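Local atomic coordinates of Lys-gingipain catalytic subunit (Porphyromonas gingivalis, PDB entry 6I9A), a protein that cleaves proteins after lysine as a secreted, calcium-binding cysteine endopeptidase of family C25 that may act as a virulence factor in periodontal disease. Residues A[136-150]-A[361-373]. Sequence-based numbering, arbitrary orientation.
Sequences VLMYEKATMPDKSYL and GDGSVMPYRAMPK
The rings of Tyr139 and Tyr368 overlap obliquely, planes at 31°, and run past each other in opposite directions. Tyr368 CE2 lies over one face of the Tyr139 ring, near its rim and 3.6 Å from Tyr139 CE2; Tyr149 OH and a water sit at that ring's edge, in plane. Pro372 CG lies over a face of the Tyr368 ring. Each phenol bonds to the other residue's backbone: Tyr368 OH donates to Tyr139 O (2.8 Å), and Tyr139 OH accepts from Tyr368 N (2.9 Å, 157° at the hydrogen). With its CG anti to the backbone N (chi1 -174°), Tyr139 extends from the helix to the loop 361-373, where a water hydrogen-bonded to Tyr139 OH donates to Tyr368 O.

Leu150 packs beside Tyr368, both its methyls near Tyr368 CD2, with Leu150 CD1 also 3.7 Å from Pro372 CD, while Ala370 CA makes a CH...O contact with Leu150 O. On the other flank, Val365 CG1 packs on Tyr139 CE2 (3.7 Å) and CG2 against the Glu140 carboxylate. Two waters donate to Glu140 OE2 and link it to Met366 N and Ser364 O. Glu140 OE1 and Asp362 OD2, like charges 4.5 Å apart, share Lys35 as a salt-bridge partner, which probably offsets their repulsion; Trp34 NE1 also hydrogen-bonds to Glu140 OE1, and Trp31 NE1 to Asp362 OD2. Asp362 OD1 accepts from Ser364 N, which makes an Asx turn, and also from Ser364 OG.

The contact thus fastens the end of helix 126-141, closed by a Schellman motif at Ala142, to the linker running from edge strand 357-361 toward the C-terminal Ig-like domain, with helix 25-37 flanking Val136 and strand 273-279 bringing Tyr274 against Tyr139 and Val365.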
ATOM      1  N   VAL A 136      -9.149   2.163  -6.857  1.00  9.69           N
ATOM      2  CA  VAL A 136      -9.105   1.997  -5.388  1.00 10.93           C
ATOM      3  C   VAL A 136     -10.498   1.800  -4.814  1.00 10.54           C
ATOM      4  O   VAL A 136     -10.710   0.916  -4.006  1.00 11.06           O
ATOM      5  CB  VAL A 136      -8.421   3.213  -4.735  1.00 10.58           C
ATOM      6  CG1 VAL A 136      -8.579   3.166  -3.227  1.00 11.74           C
ATOM      7  CG2 VAL A 136      -6.958   3.272  -5.158  1.00 11.27           C
ATOM      8  N   LEU A 137     -11.466   2.619  -5.254  1.00 11.09           N
ATOM      9  CA  LEU A 137     -12.830   2.556  -4.719  0.53 11.31           C
ATOM     10  C   LEU A 137     -13.464   1.204  -5.041  1.00 10.59           C
ATOM     11  O   LEU A 137     -14.105   0.595  -4.179  1.00 10.91           O
ATOM     12  CB  LEU A 137     -13.690   3.695  -5.314  0.53 11.90           C
ATOM     13  CG  LEU A 137     -13.344   5.109  -4.839  0.53 11.08           C
ATOM     14  CD1 LEU A 137     -14.157   6.155  -5.575  0.53 12.70           C
ATOM     15  CD2 LEU A 137     -13.625   5.232  -3.340  0.53 13.89           C
ATOM     16  N   MET A 138     -13.303   0.732  -6.286  1.00 10.57           N
ATOM     17  CA  MET A 138     -13.901  -0.559  -6.623  1.00 11.38           C
ATOM     18  C   MET A 138     -13.282  -1.670  -5.796  1.00 10.39           C
ATOM     19  O   MET A 138     -13.961  -2.564  -5.281  1.00 10.26           O
ATOM     20  CB  MET A 138     -13.721  -0.857  -8.110  1.00 11.02           C
ATOM     21  CG  MET A 138     -14.181  -2.266  -8.428  1.00 11.38           C
ATOM     22  SD  MET A 138     -14.517  -2.602 -10.163  1.00 13.00           S
ATOM     23  CE  MET A 138     -16.112  -1.718 -10.319  1.00 14.25           C
ATOM     24  N   TYR A 139     -11.944  -1.603  -5.612  1.00  9.67           N
ATOM     25  CA  TYR A 139     -11.280  -2.661  -4.873  1.00  9.78           C
ATOM     26  C   TYR A 139     -11.668  -2.657  -3.396  1.00  8.93           C
ATOM     27  O   TYR A 139     -12.050  -3.693  -2.822  1.00  9.48           O
ATOM     28  CB  TYR A 139      -9.748  -2.493  -5.022  1.00  9.53           C
ATOM     29  CG  TYR A 139      -8.975  -3.640  -4.401  1.00  9.42           C
ATOM     30  CD1 TYR A 139      -8.707  -4.804  -5.135  1.00  9.71           C
ATOM     31  CD2 TYR A 139      -8.517  -3.570  -3.084  1.00 10.23           C
ATOM     32  CE1 TYR A 139      -8.020  -5.853  -4.575  1.00  9.98           C
ATOM     33  CE2 TYR A 139      -7.817  -4.624  -2.514  1.00 10.74           C
ATOM     34  CZ  TYR A 139      -7.542  -5.743  -3.274  1.00  9.76           C
ATOM     35  OH  TYR A 139      -6.827  -6.770  -2.716  1.00 11.95           O
ATOM     36  N   GLU A 140     -11.619  -1.479  -2.755  1.00  9.65           N
ATOM     37  CA  GLU A 140     -11.873  -1.378  -1.308  1.00  9.86           C
ATOM     38  C   GLU A 140     -13.350  -1.537  -0.931  1.00 10.07           C
ATOM     39  O   GLU A 140     -13.653  -2.043   0.152  1.00 10.96           O
ATOM     40  CB  GLU A 140     -11.371  -0.035  -0.764  1.00 10.77           C
ATOM     41  CG  GLU A 140      -9.866   0.129  -0.883  1.00 10.75           C
ATOM     42  CD  GLU A 140      -9.395   1.204   0.082  1.00 10.32           C
ATOM     43  OE1 GLU A 140      -9.851   2.363  -0.029  1.00 10.69           O
ATOM     44  OE2 GLU A 140      -8.532   0.905   0.941  1.00 11.18           O
ATOM     45  N   LYS A 141     -14.249  -1.078  -1.809  1.00 10.66           N
ATOM     46  CA  LYS A 141     -15.689  -1.257  -1.582  1.00 10.87           C
ATOM     47  C   LYS A 141     -16.134  -2.622  -2.091  1.00 11.07           C
ATOM     48  O   LYS A 141     -17.288  -3.030  -1.841  1.00 13.53           O
ATOM     49  CB  LYS A 141     -16.494  -0.178  -2.295  1.00 12.79           C
ATOM     50  CG  LYS A 141     -16.238   1.199  -1.686  1.00 13.44           C
ATOM     51  CD  LYS A 141     -17.162   2.198  -2.385  1.00 15.40           C
ATOM     52  CE  LYS A 141     -17.143   3.558  -1.756  1.00 17.08           C
ATOM     53  NZ  LYS A 141     -18.340   4.349  -2.239  1.00 19.12           N
ATOM     54  N   ALA A 142     -15.225  -3.362  -2.788  1.00 11.15           N
ATOM     55  CA  ALA A 142     -15.506  -4.703  -3.315  1.00 11.36           C
ATOM     56  C   ALA A 142     -16.760  -4.733  -4.166  1.00 11.51           C
ATOM     57  O   ALA A 142     -17.611  -5.602  -4.026  1.00 13.52           O
ATOM     58  CB  ALA A 142     -15.579  -5.738  -2.193  1.00 12.26           C
ATOM     59  N   THR A 143     -16.802  -3.791  -5.133  1.00 11.94           N
ATOM     60  CA  THR A 143     -17.951  -3.689  -6.054  1.00 12.02           C
ATOM     61  C   THR A 143     -17.646  -4.353  -7.392  1.00 12.75           C
ATOM     62  O   THR A 143     -18.436  -4.215  -8.337  1.00 14.72           O
ATOM     63  CB  THR A 143     -18.307  -2.208  -6.258  1.00 13.67           C
ATOM     64  OG1 THR A 143     -17.149  -1.559  -6.769  1.00 14.23           O
ATOM     65  CG2 THR A 143     -18.836  -1.555  -5.000  1.00 14.71           C
ATOM     66  N   MET A 144     -16.533  -5.116  -7.493  1.00 12.84           N
ATOM     67  CA  MET A 144     -16.225  -5.766  -8.764  1.00 13.07           C
ATOM     68  C   MET A 144     -17.220  -6.902  -9.031  1.00 14.23           C
ATOM     69  O   MET A 144     -17.594  -7.634  -8.094  1.00 15.97           O
ATOM     70  CB  MET A 144     -14.765  -6.296  -8.753  1.00 13.12           C
ATOM     71  CG  MET A 144     -14.491  -7.412  -7.759  1.00 12.88           C
ATOM     72  SD  MET A 144     -14.322  -6.923  -5.999  1.00 13.06           S
ATOM     73  CE  MET A 144     -12.713  -6.110  -5.967  1.00 11.83           C
ATOM     74  N   PRO A 145     -17.589  -7.106 -10.326  1.00 14.55           N
ATOM     75  CA  PRO A 145     -18.520  -8.225 -10.674  1.00 16.57           C
ATOM     76  C   PRO A 145     -17.865  -9.627 -10.772  1.00 18.12           C
ATOM     77  O   PRO A 145     -18.597 -10.637 -10.823  1.00 19.70           O
ATOM     78  CB  PRO A 145     -19.061  -7.823 -12.041  1.00 16.19           C
ATOM     79  CG  PRO A 145     -17.968  -7.012 -12.666  1.00 19.67           C
ATOM     80  CD  PRO A 145     -17.328  -6.229 -11.488  1.00 15.52           C
ATOM     81  N   ASP A 146     -16.528  -9.708 -10.875  1.00 17.06           N
ATOM     82  CA  ASP A 146     -15.838 -11.013 -10.907  1.00 17.10           C
ATOM     83  C   ASP A 146     -14.879 -11.045  -9.702  1.00 15.45           C
ATOM     84  O   ASP A 146     -13.659 -10.974  -9.927  1.00 17.57           O
ATOM     85  CB  ASP A 146     -15.104 -11.305 -12.265  1.00 19.50           C
ATOM     86  CG  ASP A 146     -14.361 -12.659 -12.258  1.00 19.31           C
ATOM     87  OD1 ASP A 146     -14.674 -13.489 -11.406  1.00 19.61           O
ATOM     88  OD2 ASP A 146     -13.436 -12.871 -13.128  1.00 23.79           O
ATOM     89  N   LYS A 147     -15.397 -11.459  -8.512  1.00 13.45           N
ATOM     90  CA  LYS A 147     -14.487 -11.560  -7.317  1.00 12.07           C
ATOM     91  C   LYS A 147     -13.543 -12.750  -7.420  1.00 11.39           C
ATOM     92  O   LYS A 147     -12.540 -12.774  -6.694  1.00 11.69           O
ATOM     93  CB  LYS A 147     -15.302 -11.579  -6.013  1.00 15.08           C
ATOM     94  CG  LYS A 147     -16.104 -10.275  -5.896  1.00 16.59           C
ATOM     95  CD  LYS A 147     -16.992 -10.266  -4.701  1.00 17.78           C
ATOM     96  CE  LYS A 147     -17.577  -8.885  -4.445  1.00 17.49           C
ATOM     97  NZ  LYS A 147     -18.503  -8.377  -5.530  1.00 18.56           N
ATOM     98  N   SER A 148     -13.813 -13.706  -8.321  1.00 11.35           N
ATOM     99  CA  SER A 148     -12.910 -14.860  -8.437  1.00 11.78           C
ATOM    100  C   SER A 148     -11.470 -14.445  -8.833  1.00 10.59           C
ATOM    101  O   SER A 148     -10.547 -15.210  -8.564  1.00 11.02           O
ATOM    102  CB  SER A 148     -13.448 -15.886  -9.423  1.00 15.06           C
ATOM    103  OG  SER A 148     -13.254 -15.467 -10.755  1.00 16.69           O
ATOM    104  N   TYR A 149     -11.291 -13.276  -9.453  1.00  9.85           N
ATOM    105  CA  TYR A 149      -9.938 -12.843  -9.850  1.00 10.32           C
ATOM    106  C   TYR A 149      -9.068 -12.696  -8.592  1.00  9.78           C
ATOM    107  O   TYR A 149      -7.844 -12.739  -8.689  1.00 11.31           O
ATOM    108  CB  TYR A 149      -9.953 -11.593 -10.725  1.00 11.23           C
ATOM    109  CG  TYR A 149      -9.775 -10.282  -9.985  1.00 10.33           C
ATOM    110  CD1 TYR A 149     -10.838  -9.686  -9.300  1.00 11.19           C
ATOM    111  CD2 TYR A 149      -8.545  -9.645  -9.959  1.00 10.08           C
ATOM    112  CE1 TYR A 149     -10.670  -8.494  -8.613  1.00 11.42           C
ATOM    113  CE2 TYR A 149      -8.357  -8.459  -9.267  1.00 10.48           C
ATOM    114  CZ  TYR A 149      -9.426  -7.875  -8.606  1.00 10.22           C
ATOM    115  OH  TYR A 149      -9.303  -6.698  -7.901  1.00 10.63           O
ATOM    116  N   LEU A 150      -9.685 -12.419  -7.450  1.00  9.27           N
ATOM    117  CA  LEU A 150      -8.954 -12.219  -6.197  1.00 10.09           C
ATOM    118  C   LEU A 150      -8.247 -13.507  -5.759  1.00 10.18           C
ATOM    119  O   LEU A 150      -7.303 -13.463  -4.947  1.00 11.49           O
ATOM    120  CB  LEU A 150      -9.924 -11.769  -5.105  1.00  9.67           C
ATOM    121  CG  LEU A 150     -10.535 -10.401  -5.319  1.00 10.14           C
ATOM    122  CD1 LEU A 150     -11.560 -10.081  -4.257  1.00 11.24           C
ATOM    123  CD2 LEU A 150      -9.459  -9.301  -5.324  1.00 10.60           C
ATOM    124  N   GLY A 361       0.409   5.103  -6.241  1.00  9.05           N
ATOM    125  CA  GLY A 361      -0.965   4.688  -5.996  1.00  9.65           C
ATOM    126  C   GLY A 361      -1.229   4.635  -4.491  1.00  9.56           C
ATOM    127  O   GLY A 361      -0.547   5.308  -3.712  1.00 10.73           O
ATOM    128  N   ASP A 362      -2.260   3.908  -4.059  1.00  8.94           N
ATOM    129  CA  ASP A 362      -2.763   4.069  -2.698  1.00  9.23           C
ATOM    130  C   ASP A 362      -2.201   3.021  -1.750  1.00  8.46           C
ATOM    131  O   ASP A 362      -2.631   1.858  -1.697  1.00  9.03           O
ATOM    132  CB  ASP A 362      -4.294   4.021  -2.738  1.00  9.93           C
ATOM    133  CG  ASP A 362      -4.943   4.332  -1.391  1.00  9.25           C
ATOM    134  OD1 ASP A 362      -4.203   4.432  -0.380  1.00  9.67           O
ATOM    135  OD2 ASP A 362      -6.187   4.521  -1.362  1.00 10.06           O
ATOM    136  N   GLY A 363      -1.240   3.460  -0.942  1.00  8.39           N
ATOM    137  CA  GLY A 363      -0.582   2.610   0.035  1.00  9.43           C
ATOM    138  C   GLY A 363      -1.408   2.263   1.259  1.00  8.42           C
ATOM    139  O   GLY A 363      -1.062   1.360   2.037  1.00  8.83           O
ATOM    140  N   SER A 364      -2.559   2.959   1.430  1.00  8.51           N
ATOM    141  CA  SER A 364      -3.445   2.693   2.571  1.00  8.92           C
ATOM    142  C   SER A 364      -4.427   1.568   2.324  1.00  8.66           C
ATOM    143  O   SER A 364      -5.149   1.177   3.235  1.00  9.13           O
ATOM    144  CB  SER A 364      -4.181   3.958   3.015  1.00  9.54           C
ATOM    145  OG  SER A 364      -5.206   4.328   2.102  1.00  9.67           O
ATOM    146  N   VAL A 365      -4.468   1.020   1.099  1.00  8.81           N
ATOM    147  CA  VAL A 365      -5.347  -0.137   0.816  1.00  9.51           C
ATOM    148  C   VAL A 365      -4.858  -1.318   1.642  1.00  9.13           C
ATOM    149  O   VAL A 365      -3.635  -1.552   1.799  1.00  8.59           O
ATOM    150  CB  VAL A 365      -5.303  -0.462  -0.693  1.00  9.33           C
ATOM    151  CG1 VAL A 365      -5.999  -1.799  -0.995  1.00 10.73           C
ATOM    152  CG2 VAL A 365      -5.920   0.663  -1.520  1.00 10.04           C
ATOM    153  N   MET A 366      -5.791  -2.123   2.126  1.00  8.89           N
ATOM    154  CA  MET A 366      -5.554  -3.398   2.763  1.00  9.55           C
ATOM    155  C   MET A 366      -5.792  -4.503   1.735  1.00  9.52           C
ATOM    156  O   MET A 366      -6.950  -4.839   1.448  1.00 10.24           O
ATOM    157  CB  MET A 366      -6.459  -3.628   3.986  1.00 11.38           C
ATOM    158  CG  MET A 366      -6.080  -2.760   5.143  1.00 12.83           C
ATOM    159  SD  MET A 366      -6.734  -3.473   6.644  1.00 16.54           S
ATOM    160  CE  MET A 366      -6.197  -2.249   7.834  1.00 16.32           C
ATOM    161  N   PRO A 367      -4.768  -5.084   1.133  1.00  9.33           N
ATOM    162  CA  PRO A 367      -5.021  -6.087   0.098  1.00  9.78           C
ATOM    163  C   PRO A 367      -5.673  -7.314   0.690  1.00  9.21           C
ATOM    164  O   PRO A 367      -5.304  -7.817   1.758  1.00 10.13           O
ATOM    165  CB  PRO A 367      -3.620  -6.418  -0.471  1.00 10.49           C
ATOM    166  CG  PRO A 367      -2.789  -5.184  -0.098  1.00  9.32           C
ATOM    167  CD  PRO A 367      -3.321  -4.805   1.268  1.00  9.55           C
ATOM    168  N   TYR A 368      -6.618  -7.881  -0.091  1.00  9.64           N
ATOM    169  CA  TYR A 368      -7.189  -9.181   0.270  1.00 10.20           C
ATOM    170  C   TYR A 368      -6.126 -10.277   0.050  1.00  9.74           C
ATOM    171  O   TYR A 368      -5.104 -10.066  -0.633  1.00 11.92           O
ATOM    172  CB  TYR A 368      -8.453  -9.470  -0.609  1.00 11.17           C
ATOM    173  CG  TYR A 368      -9.454  -8.338  -0.588  1.00 10.64           C
ATOM    174  CD1 TYR A 368     -10.044  -7.927   0.604  1.00 11.37           C
ATOM    175  CD2 TYR A 368      -9.807  -7.676  -1.757  1.00 10.28           C
ATOM    176  CE1 TYR A 368     -10.957  -6.879   0.629  1.00 12.10           C
ATOM    177  CE2 TYR A 368     -10.723  -6.627  -1.755  1.00 10.70           C
ATOM    178  CZ  TYR A 368     -11.273  -6.210  -0.547  1.00 11.35           C
ATOM    179  OH  TYR A 368     -12.132  -5.135  -0.471  1.00 11.88           O
ATOM    180  N   ARG A 369      -6.353 -11.430   0.664  1.00  9.23           N
ATOM    181  CA  ARG A 369      -5.482 -12.584   0.524  1.00  9.85           C
ATOM    182  C   ARG A 369      -6.363 -13.718   0.065  1.00  9.79           C
ATOM    183  O   ARG A 369      -7.018 -14.387   0.881  1.00 11.40           O
ATOM    184  CB  ARG A 369      -4.772 -12.889   1.830  1.00 11.49           C
ATOM    185  CG  ARG A 369      -3.743 -11.825   2.225  1.00 12.44           C
ATOM    186  CD  ARG A 369      -3.064 -12.168   3.593  1.00 12.94           C
ATOM    187  NE  ARG A 369      -3.969 -12.062   4.744  1.00 16.89           N
ATOM    188  CZ  ARG A 369      -4.180 -10.942   5.421  1.00 14.60           C
ATOM    189  NH1 ARG A 369      -3.646  -9.814   5.015  1.00 12.28           N
ATOM    190  NH2 ARG A 369      -5.021 -10.932   6.468  1.00 15.75           N
ATOM    191  N   ALA A 370      -6.428 -13.903  -1.246  1.00 10.40           N
ATOM    192  CA  ALA A 370      -7.405 -14.780  -1.921  1.00 10.59           C
ATOM    193  C   ALA A 370      -8.831 -14.219  -1.649  1.00 10.40           C
ATOM    194  O   ALA A 370      -8.976 -12.994  -1.580  1.00 10.58           O
ATOM    195  CB  ALA A 370      -7.211 -16.243  -1.524  1.00 11.15           C
ATOM    196  N   MET A 371      -9.875 -15.069  -1.620  1.00 10.85           N
ATOM    197  CA  MET A 371     -11.215 -14.504  -1.482  1.00 10.45           C
ATOM    198  C   MET A 371     -11.428 -13.956  -0.077  1.00 10.74           C
ATOM    199  O   MET A 371     -11.351 -14.698   0.895  1.00 11.20           O
ATOM    200  CB  MET A 371     -12.270 -15.564  -1.780  1.00 11.70           C
ATOM    201  CG  MET A 371     -13.692 -15.026  -1.728  1.00 12.75           C
ATOM    202  SD  MET A 371     -14.088 -13.880  -3.055  1.00 14.05           S
ATOM    203  CE  MET A 371     -14.081 -14.984  -4.474  1.00 14.93           C
ATOM    204  N   PRO A 372     -11.772 -12.673   0.070  1.00 10.47           N
ATOM    205  CA  PRO A 372     -11.983 -12.147   1.438  1.00 10.90           C
ATOM    206  C   PRO A 372     -13.251 -12.753   2.067  1.00 10.64           C
ATOM    207  O   PRO A 372     -14.174 -13.198   1.372  1.00 11.78           O
ATOM    208  CB  PRO A 372     -12.100 -10.640   1.232  1.00 11.73           C
ATOM    209  CG  PRO A 372     -12.611 -10.510  -0.226  1.00 11.91           C
ATOM    210  CD  PRO A 372     -11.867 -11.615  -0.953  1.00 11.58           C
ATOM    211  N   LYS A 373     -13.254 -12.801   3.387  1.00 11.52           N
ATOM    212  CA  LYS A 373     -14.339 -13.374   4.167  1.00 12.20           C
ATOM    213  C   LYS A 373     -15.502 -12.428   4.296  1.00 11.92           C
ATOM    214  O   LYS A 373     -15.385 -11.221   4.119  1.00 12.15           O
ATOM    215  CB  LYS A 373     -13.809 -13.744   5.555  1.00 14.57           C
ATOM    216  CG  LYS A 373     -12.775 -14.906   5.461  1.00 20.16           C
ATOM    217  CD  LYS A 373     -12.110 -15.238   6.771  1.00 28.75           C
ATOM    218  CE  LYS A 373     -10.981 -14.311   7.152  1.00 40.93           C
ATOM    219  NZ  LYS A 373     -10.207 -13.762   6.005  1.00 48.34           N
TER
HETATM  220  O   HOH W   1      -6.014  -9.109  -3.136  1.00 22.16           O
HETATM  221  O   HOH W   2      -8.611  -1.512   1.987  1.00 10.52           O
HETATM  222  O   HOH W   3      -7.811   2.263   3.110  1.00 11.33           O
HETATM  223  O   HOH W   4      -6.874 -11.585  -3.025  1.00 14.36           O